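Local coordinates for protein lipolytic enzyme, G-D-S-L family (Bacteroides thetaiotaomicron, PDB 7BR2) that acts as a gut microbial serine esterase of the SGNH (GDSL) hydrolase family that metabolises the drug diltiazem, at residues Gly32-Tyr35 against His36-Trp40; Ala349-Ile352 against Met353-Glu357; Tyr358-Glu361 against Leu362-Phe366; Glu426-Val429 against Leu430-Lys433. One frame throughout, in Å; residues are numbered along the deposited sequence.

Contact 1: residues Gly32-Tyr35 against His36-Trp40; sequences GGRY and HSFIW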
loop_
_atom_site.group_PDB
_atom_site.type_symbol
_atom_site.label_atom_id
_atom_site.label_comp_id
_atom_site.label_asym_id
_atom_site.label_seq_id
_atom_site.Cartn_x
_atom_site.Cartn_y
_atom_site.Cartn_z
ATOM N N GLY A 32 -2.295 2.211 11.148
ATOM C CA GLY A 32 -1.077 1.504 11.455
ATOM C C GLY A 32 -0.524 0.658 10.334
ATOM O O GLY A 32 0.503 -0.001 10.531
ATOM N N GLY A 33 -1.159 0.643 9.157
ATOM C CA GLY A 33 -0.737 -0.215 8.072
ATOM C C GLY A 33 0.038 0.502 6.971
ATOM O O GLY A 33 0.175 1.721 6.945
ATOM N N ARG A 34 0.505 -0.296 6.003
ATOM C CA ARG A 34 1.423 0.200 4.987
ATOM C C ARG A 34 0.902 0.107 3.558
ATOM O O ARG A 34 1.633 0.473 2.630
ATOM C CB ARG A 34 2.757 -0.551 5.081
ATOM C CG ARG A 34 3.678 -0.104 6.227
ATOM C CD ARG A 34 4.915 -0.976 6.241
ATOM N NE ARG A 34 5.889 -0.641 7.283
ATOM C CZ ARG A 34 5.790 -0.996 8.566
ATOM N NH1 ARG A 34 4.737 -1.671 9.016
ATOM N NH2 ARG A 34 6.750 -0.657 9.412
ATOM N N TYR A 35 -0.337 -0.324 3.343
ATOM C CA TYR A 35 -0.795 -0.498 1.973
ATOM C C TYR A 35 -0.655 0.799 1.188
ATOM O O TYR A 35 -0.256 0.783 0.017
ATOM C CB TYR A 35 -2.236 -1.013 1.939
ATOM C CG TYR A 35 -3.308 -0.031 2.375
ATOM C CD1 TYR A 35 -3.809 0.944 1.499
ATOM C CD2 TYR A 35 -3.863 -0.109 3.644
ATOM C CE1 TYR A 35 -4.811 1.847 1.905
ATOM C CE2 TYR A 35 -4.869 0.773 4.054
ATOM C CZ TYR A 35 -5.341 1.743 3.181
ATOM O OH TYR A 35 -6.325 2.612 3.605
ATOM N N HIS A 36 -0.948 1.937 1.828
ATOM C CA HIS A 36 -0.834 3.218 1.143
ATOM C C HIS A 36 0.622 3.557 0.874
ATOM O O HIS A 36 0.954 4.109 -0.186
ATOM C CB HIS A 36 -1.517 4.324 1.957
ATOM C CG HIS A 36 -1.305 4.216 3.440
ATOM N ND1 HIS A 36 -0.143 4.625 4.063
ATOM C CD2 HIS A 36 -2.122 3.768 4.424
ATOM C CE1 HIS A 36 -0.245 4.411 5.363
ATOM N NE2 HIS A 36 -1.439 3.901 5.609
ATOM N N SER A 37 1.506 3.205 1.810
ATOM C CA SER A 37 2.937 3.389 1.582
ATOM C C SER A 37 3.436 2.487 0.450
ATOM O O SER A 37 4.275 2.896 -0.360
ATOM C CB SER A 37 3.704 3.127 2.879
ATOM O OG SER A 37 5.076 3.460 2.752
ATOM N N PHE A 38 2.919 1.260 0.368
ATOM C CA PHE A 38 3.312 0.349 -0.705
ATOM C C PHE A 38 2.806 0.850 -2.059
ATOM O O PHE A 38 3.503 0.740 -3.079
ATOM C CB PHE A 38 2.771 -1.051 -0.390
ATOM C CG PHE A 38 3.380 -1.686 0.850
ATOM C CD1 PHE A 38 4.604 -1.252 1.349
ATOM C CD2 PHE A 38 2.724 -2.725 1.508
ATOM C CE1 PHE A 38 5.162 -1.839 2.474
ATOM C CE2 PHE A 38 3.272 -3.311 2.647
ATOM C CZ PHE A 38 4.497 -2.876 3.124
ATOM N N ILE A 39 1.607 1.437 -2.078
ATOM C CA ILE A 39 1.072 2.024 -3.309
ATOM C C ILE A 39 1.929 3.205 -3.766
ATOM O O ILE A 39 2.277 3.335 -4.956
ATOM C CB ILE A 39 -0.394 2.442 -3.108
ATOM C CG1 ILE A 39 -1.303 1.224 -2.915
ATOM C CG2 ILE A 39 -0.873 3.256 -4.293
ATOM C CD1 ILE A 39 -2.732 1.589 -2.414
ATOM N N TRP A 40 2.266 4.103 -2.831
ATOM C CA TRP A 40 3.154 5.206 -3.179
ATOM C C TRP A 40 4.494 4.675 -3.678
ATOM O O TRP A 40 5.047 5.204 -4.645
ATOM C CB TRP A 40 3.341 6.143 -1.982
ATOM C CG TRP A 40 3.818 7.537 -2.342
ATOM C CD1 TRP A 40 4.148 8.004 -3.587
ATOM C CD2 TRP A 40 4.019 8.638 -1.439
ATOM N NE1 TRP A 40 4.544 9.316 -3.510
ATOM C CE2 TRP A 40 4.473 9.731 -2.206
ATOM C CE3 TRP A 40 3.862 8.801 -0.052
ATOM C CZ2 TRP A 40 4.770 10.977 -1.632
ATOM C CZ3 TRP A 40 4.158 10.037 0.517
ATOM C CH2 TRP A 40 4.609 11.107 -0.273
#

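Contact 2: residues Ala349-Ile352 against Met353-Glu357; sequences ALTI and MHLNE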
loop_
_atom_site.group_PDB
_atom_site.type_symbol
_atom_site.label_atom_id
_atom_site.label_comp_id
_atom_site.label_asym_id
_atom_site.label_seq_id
_atom_site.Cartn_x
_atom_site.Cartn_y
_atom_site.Cartn_z
ATOM N N ALA A 349 16.295 0.647 -6.184
ATOM C CA ALA A 349 14.906 0.582 -5.758
ATOM C C ALA A 349 14.811 0.342 -4.254
ATOM O O ALA A 349 13.954 0.923 -3.581
ATOM C CB ALA A 349 14.172 -0.499 -6.551
ATOM N N LEU A 350 15.700 -0.496 -3.709
ATOM C CA LEU A 350 15.702 -0.768 -2.273
ATOM C C LEU A 350 16.043 0.487 -1.472
ATOM O O LEU A 350 15.471 0.725 -0.397
ATOM C CB LEU A 350 16.695 -1.889 -1.955
ATOM C CG LEU A 350 16.347 -3.355 -2.259
ATOM C CD1 LEU A 350 17.561 -4.219 -1.942
ATOM C CD2 LEU A 350 15.126 -3.864 -1.473
ATOM N N THR A 351 17.005 1.277 -1.966
ATOM C CA THR A 351 17.301 2.569 -1.356
ATOM C C THR A 351 16.031 3.403 -1.215
ATOM O O THR A 351 15.733 3.950 -0.141
ATOM C CB THR A 351 18.327 3.319 -2.200
ATOM O OG1 THR A 351 19.464 2.478 -2.455
ATOM C CG2 THR A 351 18.756 4.584 -1.478
ATOM N N ILE A 352 15.274 3.506 -2.310
ATOM C CA ILE A 352 14.007 4.241 -2.287
ATOM C C ILE A 352 13.031 3.630 -1.282
ATOM O O ILE A 352 12.317 4.348 -0.570
ATOM C CB ILE A 352 13.408 4.292 -3.698
ATOM C CG1 ILE A 352 14.267 5.213 -4.563
ATOM C CG2 ILE A 352 11.965 4.790 -3.652
ATOM C CD1 ILE A 352 14.245 4.847 -6.003
ATOM N N MET A 353 12.978 2.298 -1.220
ATOM C CA MET A 353 12.056 1.611 -0.317
ATOM C C MET A 353 12.349 1.958 1.137
ATOM O O MET A 353 11.426 2.185 1.931
ATOM C CB MET A 353 12.151 0.094 -0.533
ATOM C CG MET A 353 11.351 -0.762 0.437
ATOM S SD MET A 353 11.843 -2.517 0.409
ATOM C CE MET A 353 13.293 -2.542 1.465
ATOM N N HIS A 354 13.632 1.978 1.504
ATOM C CA HIS A 354 14.014 2.306 2.874
ATOM C C HIS A 354 13.694 3.761 3.204
ATOM O O HIS A 354 13.180 4.061 4.294
ATOM C CB HIS A 354 15.502 2.030 3.083
ATOM C CG HIS A 354 15.861 0.578 3.071
ATOM N ND1 HIS A 354 15.172 -0.366 3.805
ATOM C CD2 HIS A 354 16.859 -0.088 2.440
ATOM C CE1 HIS A 354 15.726 -1.553 3.618
ATOM N NE2 HIS A 354 16.747 -1.412 2.789
ATOM N N LEU A 355 14.014 4.680 2.278
ATOM C CA LEU A 355 13.630 6.079 2.468
ATOM C C LEU A 355 12.130 6.209 2.708
ATOM O O LEU A 355 11.686 6.948 3.611
ATOM C CB LEU A 355 14.054 6.902 1.247
ATOM C CG LEU A 355 15.571 7.083 1.097
ATOM C CD1 LEU A 355 15.937 7.593 -0.286
ATOM C CD2 LEU A 355 16.117 8.021 2.169
ATOM N N ASN A 356 11.334 5.472 1.920
ATOM C CA ASN A 356 9.882 5.550 2.023
ATOM C C ASN A 356 9.391 5.010 3.358
ATOM O O ASN A 356 8.419 5.527 3.919
ATOM C CB ASN A 356 9.244 4.784 0.870
ATOM C CG ASN A 356 7.736 4.874 0.879
ATOM O OD1 ASN A 356 7.172 5.972 0.910
ATOM N ND2 ASN A 356 7.067 3.717 0.874
ATOM N N GLU A 357 10.049 3.973 3.888
ATOM C CA GLU A 357 9.665 3.439 5.201
ATOM C C GLU A 357 9.996 4.424 6.337
ATOM O O GLU A 357 9.178 4.627 7.251
ATOM C CB GLU A 357 10.342 2.078 5.403
ATOM C CG GLU A 357 10.298 1.507 6.814
ATOM C CD GLU A 357 8.919 1.047 7.258
ATOM O OE1 GLU A 357 8.042 0.823 6.388
ATOM O OE2 GLU A 357 8.715 0.913 8.494
#

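Contact 3: residues Tyr358-Glu361 against Leu362-Phe366; sequences YRWE and LERTF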
loop_
_atom_site.group_PDB
_atom_site.type_symbol
_atom_site.label_atom_id
_atom_site.label_comp_id
_atom_site.label_asym_id
_atom_site.label_seq_id
_atom_site.Cartn_x
_atom_site.Cartn_y
_atom_site.Cartn_z
ATOM N N TYR A 358 11.176 5.060 6.284
ATOM C CA TYR A 358 11.482 6.141 7.233
ATOM C C TYR A 358 10.386 7.204 7.217
ATOM O O TYR A 358 9.905 7.666 8.270
ATOM C CB TYR A 358 12.812 6.812 6.873
ATOM C CG TYR A 358 14.083 6.077 7.226
ATOM C CD1 TYR A 358 14.301 5.593 8.511
ATOM C CD2 TYR A 358 15.090 5.906 6.288
ATOM C CE1 TYR A 358 15.471 4.946 8.843
ATOM C CE2 TYR A 358 16.272 5.244 6.616
ATOM C CZ TYR A 358 16.448 4.767 7.892
ATOM O OH TYR A 358 17.603 4.111 8.244
ATOM N N ARG A 359 9.997 7.612 6.003
ATOM C CA ARG A 359 8.931 8.595 5.822
ATOM C C ARG A 359 7.625 8.115 6.438
ATOM O O ARG A 359 6.956 8.859 7.166
ATOM C CB ARG A 359 8.748 8.884 4.327
ATOM C CG ARG A 359 7.590 9.812 4.004
ATOM C CD ARG A 359 6.967 9.458 2.651
ATOM N NE ARG A 359 6.380 8.115 2.626
ATOM C CZ ARG A 359 5.203 7.794 3.163
ATOM N NH1 ARG A 359 4.481 8.724 3.775
ATOM N NH2 ARG A 359 4.745 6.545 3.081
ATOM N N TRP A 360 7.259 6.861 6.165
ATOM C CA TRP A 360 6.024 6.306 6.706
ATOM C C TRP A 360 6.016 6.374 8.233
ATOM O O TRP A 360 4.984 6.702 8.837
ATOM C CB TRP A 360 5.835 4.870 6.201
ATOM C CG TRP A 360 4.687 4.146 6.824
ATOM C CD1 TRP A 360 3.390 4.126 6.390
ATOM C CD2 TRP A 360 4.729 3.347 8.016
ATOM N NE1 TRP A 360 2.626 3.349 7.233
ATOM C CE2 TRP A 360 3.421 2.869 8.243
ATOM C CE3 TRP A 360 5.741 2.997 8.912
ATOM C CZ2 TRP A 360 3.099 2.055 9.338
ATOM C CZ3 TRP A 360 5.420 2.181 10.001
ATOM C CH2 TRP A 360 4.110 1.720 10.200
ATOM N N GLU A 361 7.167 6.109 8.873
ATOM C CA GLU A 361 7.239 6.181 10.340
ATOM C C GLU A 361 6.995 7.599 10.848
ATOM O O GLU A 361 6.231 7.818 11.809
ATOM C CB GLU A 361 8.600 5.685 10.833
ATOM C CG GLU A 361 8.715 4.172 10.918
ATOM C CD GLU A 361 10.150 3.687 11.099
ATOM O OE1 GLU A 361 10.951 4.409 11.736
ATOM O OE2 GLU A 361 10.476 2.581 10.574
ATOM N N LEU A 362 7.647 8.582 10.214
ATOM C CA LEU A 362 7.393 9.974 10.584
ATOM C C LEU A 362 5.907 10.306 10.459
ATOM O O LEU A 362 5.280 10.869 11.387
ATOM C CB LEU A 362 8.230 10.892 9.698
ATOM C CG LEU A 362 9.702 10.999 10.084
ATOM C CD1 LEU A 362 10.541 11.678 8.969
ATOM C CD2 LEU A 362 9.854 11.723 11.405
ATOM N N GLU A 363 5.302 9.899 9.339
ATOM C CA GLU A 363 3.876 10.168 9.156
ATOM C C GLU A 363 3.049 9.517 10.260
ATOM O O GLU A 363 2.066 10.104 10.735
ATOM C CB GLU A 363 3.412 9.695 7.778
ATOM C CG GLU A 363 2.012 10.179 7.424
ATOM C CD GLU A 363 1.519 9.685 6.062
ATOM O OE1 GLU A 363 2.057 8.673 5.548
ATOM O OE2 GLU A 363 0.587 10.325 5.514
ATOM N N ARG A 364 3.453 8.326 10.715
ATOM C CA ARG A 364 2.718 7.693 11.812
ATOM C C ARG A 364 2.750 8.550 13.067
ATOM O O ARG A 364 1.766 8.595 13.821
ATOM C CB ARG A 364 3.275 6.304 12.126
ATOM C CG ARG A 364 2.790 5.197 11.167
ATOM C CD ARG A 364 1.991 4.113 11.895
ATOM N NE ARG A 364 0.803 4.634 12.560
ATOM C CZ ARG A 364 0.726 4.886 13.864
ATOM N NH1 ARG A 364 -0.394 5.358 14.380
ATOM N NH2 ARG A 364 1.775 4.672 14.642
ATOM N N THR A 365 3.871 9.231 13.326
ATOM C CA THR A 365 3.857 10.108 14.507
ATOM C C THR A 365 2.818 11.208 14.336
ATOM O O THR A 365 2.103 11.565 15.292
ATOM C CB THR A 365 5.238 10.710 14.802
ATOM O OG1 THR A 365 5.546 11.764 13.875
ATOM C CG2 THR A 365 6.312 9.642 14.757
ATOM N N PHE A 366 2.662 11.704 13.102
ATOM C CA PHE A 366 1.574 12.665 12.876
ATOM C C PHE A 366 0.198 12.037 13.100
ATOM O O PHE A 366 -0.733 12.719 13.563
ATOM C CB PHE A 366 1.666 13.266 11.469
ATOM C CG PHE A 366 2.674 14.384 11.348
ATOM C CD1 PHE A 366 4.016 14.111 11.141
ATOM C CD2 PHE A 366 2.263 15.715 11.410
ATOM C CE1 PHE A 366 4.954 15.143 11.024
ATOM C CE2 PHE A 366 3.192 16.754 11.292
ATOM C CZ PHE A 366 4.547 16.457 11.102
HETATM O O HOH W 1 1.949 6.260 3.629
HETATM O O HOH W 2 1.999 6.528 7.776
#

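Contact 4: residues Glu426-Val429 against Leu430-Lys433; sequences EMDV and LISK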
loop_
_atom_site.group_PDB
_atom_site.type_symbol
_atom_site.label_atom_id
_atom_site.label_comp_id
_atom_site.label_asym_id
_atom_site.label_seq_id
_atom_site.Cartn_x
_atom_site.Cartn_y
_atom_site.Cartn_z
ATOM N N GLU A 426 11.129 17.182 7.522
ATOM C CA GLU A 426 11.871 15.925 7.458
ATOM C C GLU A 426 11.236 14.948 6.461
ATOM O O GLU A 426 11.924 14.306 5.647
ATOM C CB GLU A 426 11.926 15.305 8.853
ATOM C CG GLU A 426 13.011 15.860 9.736
ATOM C CD GLU A 426 13.115 15.081 11.037
ATOM O OE1 GLU A 426 12.594 15.514 12.093
ATOM O OE2 GLU A 426 13.748 14.009 10.996
ATOM N N MET A 427 9.919 14.797 6.537
ATOM C CA MET A 427 9.244 13.963 5.551
ATOM C C MET A 427 9.544 14.462 4.140
ATOM O O MET A 427 9.788 13.663 3.227
ATOM C CB MET A 427 7.743 13.929 5.823
ATOM C CG MET A 427 7.399 13.132 7.064
ATOM S SD MET A 427 5.633 12.764 7.183
ATOM C CE MET A 427 4.876 14.379 7.149
ATOM N N ASP A 428 9.547 15.787 3.952
ATOM C CA ASP A 428 9.847 16.356 2.640
ATOM C C ASP A 428 11.293 16.107 2.236
ATOM O O ASP A 428 11.576 15.937 1.046
ATOM C CB ASP A 428 9.546 17.857 2.630
ATOM C CG ASP A 428 8.065 18.155 2.513
ATOM O OD1 ASP A 428 7.311 17.318 1.959
ATOM O OD2 ASP A 428 7.646 19.221 3.018
ATOM N N VAL A 429 12.218 16.088 3.196
ATOM C CA VAL A 429 13.592 15.712 2.882
ATOM C C VAL A 429 13.616 14.330 2.257
ATOM O O VAL A 429 14.261 14.099 1.230
ATOM C CB VAL A 429 14.471 15.748 4.143
ATOM C CG1 VAL A 429 15.701 14.863 3.941
ATOM C CG2 VAL A 429 14.873 17.166 4.466
ATOM N N LEU A 430 12.906 13.395 2.882
ATOM C CA LEU A 430 12.897 12.019 2.391
ATOM C C LEU A 430 12.224 11.914 1.028
ATOM O O LEU A 430 12.722 11.221 0.132
ATOM C CB LEU A 430 12.198 11.116 3.403
ATOM C CG LEU A 430 12.897 11.025 4.750
ATOM C CD1 LEU A 430 11.999 10.357 5.773
ATOM C CD2 LEU A 430 14.214 10.265 4.595
ATOM N N ILE A 431 11.089 12.593 0.862
ATOM C CA ILE A 431 10.354 12.544 -0.400
ATOM C C ILE A 431 11.180 13.156 -1.529
ATOM O O ILE A 431 11.191 12.645 -2.662
ATOM C CB ILE A 431 8.984 13.234 -0.233
ATOM C CG1 ILE A 431 8.165 12.488 0.837
ATOM C CG2 ILE A 431 8.215 13.264 -1.554
ATOM C CD1 ILE A 431 6.964 13.254 1.391
ATOM N N SER A 432 11.856 14.279 -1.256
ATOM C CA SER A 432 12.724 14.877 -2.264
ATOM C C SER A 432 13.868 13.946 -2.621
ATOM O O SER A 432 14.232 13.827 -3.794
ATOM C CB SER A 432 13.271 16.226 -1.797
ATOM O OG SER A 432 12.210 17.149 -1.638
ATOM N N LYS A 433 14.481 13.301 -1.625
ATOM C CA LYS A 433 15.554 12.374 -1.959
ATOM C C LYS A 433 15.034 11.269 -2.874
ATOM O O LYS A 433 15.661 10.941 -3.888
ATOM C CB LYS A 433 16.163 11.796 -0.685
ATOM C CG LYS A 433 17.556 11.200 -0.889
ATOM C CD LYS A 433 18.451 12.219 -1.562
ATOM C CE LYS A 433 19.827 12.232 -0.953
ATOM N NZ LYS A 433 20.670 13.348 -1.458
#

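Contact 1: residues Gly32-Tyr35 against His36-Trp40
R34 and F38, and Y35 and H36, meet at the first turn of helix 35-46 in the SGNH hydrolase domain, in a buried place near its probable Ser-His-Asp triad. Two backbone bonds start the helix: F38 N gives to R34 O (2.7 Å), nearly in line with the carbonyl, and I39 N gives to Y35 O (2.9 Å).

The aromatic contact is a T-shaped stack of neighbours. The H36 edge stands on the Y35 face, CD2 of H36 lying 3.9 Å above the centre of that ring, with the planes at 69°. Both rings leave the backbone with CG between N and the carbonyl carbon (chi1 70° for Y35, 40° for H36), which brings them together. Tyrosine and histidine suit this buried spot because each adds a polar group with a partner: Y35 OH bonds to T30 OG1 and H36 NE2 to T30 O.

The remaining contacts are CH-pi and apolar. R34 CB lies over the F38 face, 3.7 Å from the ring centroid, while the extended arginine carries its guanidinium on to a salt bridge with E357. At the Y35 ring edge, apolar I39 CD1 lies 4.1 Å from Y35 CD1.

Contact 2: residues Ala349-Ile352 against Met353-Glu357
M353 lies alongside L350 one turn of helix 344-377 away, their side chains pointing the same way in an i, i+3 apolar pair of a regular alpha-helix. The methionine can be followed outward. Its CB sits over the preceding turn, 3.4 Å from L350 O and slightly farther from A349 O. CG, anti to the backbone N (chi1 174°), leads on to SD, which comes level with the leucine branch, 4.0 Å from L350 CD2. A bend at the last torsion (chi3 82°) turns the methyl back, and M353 CE ends 3.7 Å from L350 CD2. An unbranched, pliable chain suits this place, since it can fold against leucine while also packing on L41 of helix 35-46 and on P273.

The backbone beneath is uniformly bonded from i+4 to i: M353 N to A349 O, H354 N to L350 O, L355 N to T351 O and N356 N to I352 O. The third is the straightest, at 174°. I352 turns to the buried side, where its branched apolar chain meets L41 and I434. N356, also buried, has an amide able to both accept and donate: OD1 receives R359 NE, and ND2 gives to S37 O. On the exposed side T351 returns its OG1 to Q347 O, leaving its methyl CG2 4.3 Å from L355 CD1. Close by, the H354 ring lies obliquely to the carbonyl of L350, with H354 CD2 3.3 Å from L350 O.

Contact 3: residues Tyr358-Glu361 against Leu362-Phe366
The middle of the long alpha-helix 344-377, where it passes between helices 35-46 and 417-437, is braced by two side-chain pairs one turn apart, R359 with E363 and W360 with R364. In the first, R359 NH1 donates to E363 OE1 at 3.0 Å (154°). The oxygen lies close to the guanidinium plane but is approached from above the carboxylate plane, the two groups being turned 77° apart. Water 1 accepts from R359 NH2 (2.9 Å) and donates to the same OE1; water 2 ties OE1 to W360 O. Three donors thus grip this buried oxygen, while E363 OE2 accepts from N56 N, so both carboxylate oxygens have partners.

In the second pair R364 CG stands over the six-membered ring of W360, 3.7 Å from its centroid, and R364 CD follows at 3.5 Å from W360 CZ2. Bends at chi2 and chi3 of R364 lay its methylenes across the indole before its NH1 reaches D31 and E368. Tryptophan suits the place because it offers both a broad face for these methylenes and an N-H, NE1, for G33 O; its ring also has a cation-pi contact with R34. A leucine at W360 would probably leave G33 O without this donor and R364 and R34 without their aromatic surface. Spacings of i to i+4, in salt bridge and CH-pi contact alike, are typical of side-chain pairing along an alpha-helix.

Contact 4: residues Glu426-Val429 against Leu430-Lys433
I431 folds back over the carbonyl of M427. Its CG1, anti to its own carbonyl carbon (chi1 -61°), comes to 3.1 Å from M427 O, and CD1 to 3.4 Å from the same oxygen. That oxygen is already the acceptor for I431 N (2.9 Å, 161°), which lies in the carbonyl plane, so amide and side chain of one residue both meet it. The tip of the isoleucine also crosses D428, whose OD1 stands 4.1 Å from I431 CD1. Beside it, L430 repeats the pattern on the preceding carbonyl: L430 N donates to E426 O, and its CG lies 3.5 Å from that oxygen.

These are turns of helix 417-437, an amphipathic alpha-helix packed along helix 344-377, and the same i+4 to i bonding continues with S432 N to D428 O (2.9 Å) and K433 N to V429 O (3.0 Å). The face turned to helix 344-377 has large apolar chains: M427 packs on L362 and E363, L430 on L355, and I431 on R359, with W40 of helix 35-46 at its CD1. An alanine in place of I431 would probably open a gap beside R359 and W40, leaving the arginine's methylenes and the indole less firmly packed.

Farther out, charged residues suit the more open side of the helix, where each finds a mate: D428 OD1 holds R53 NH2, which is likely to fix the carboxylate beside I431, and E426 OE1 pairs with R423. At the other end K433 bends at chi2 and chi3 and carries NZ to E436 OE2.

Overall arrangement
Contact 1 is the buried one, contacts 2 and 3 are partly buried, and contact 4 lies at the surface. Contacts 2 and 3 are successive parts of helix 344-377, which has helix 35-46 of contact 1 on one flank and helix 417-437 of contact 4 on another. Chemistry follows place. Toward contact 1 the long helix relies on polar groups, with a salt bridge and hydrogen bonds to backbone oxygens. Toward contact 4 it meets mostly apolar chains, as where L355 CD2 lies 3.8 Å from L430 CD2. Contacts 1 and 4, with centres about 17 Å apart, still touch by apolar packing alongside the long helix.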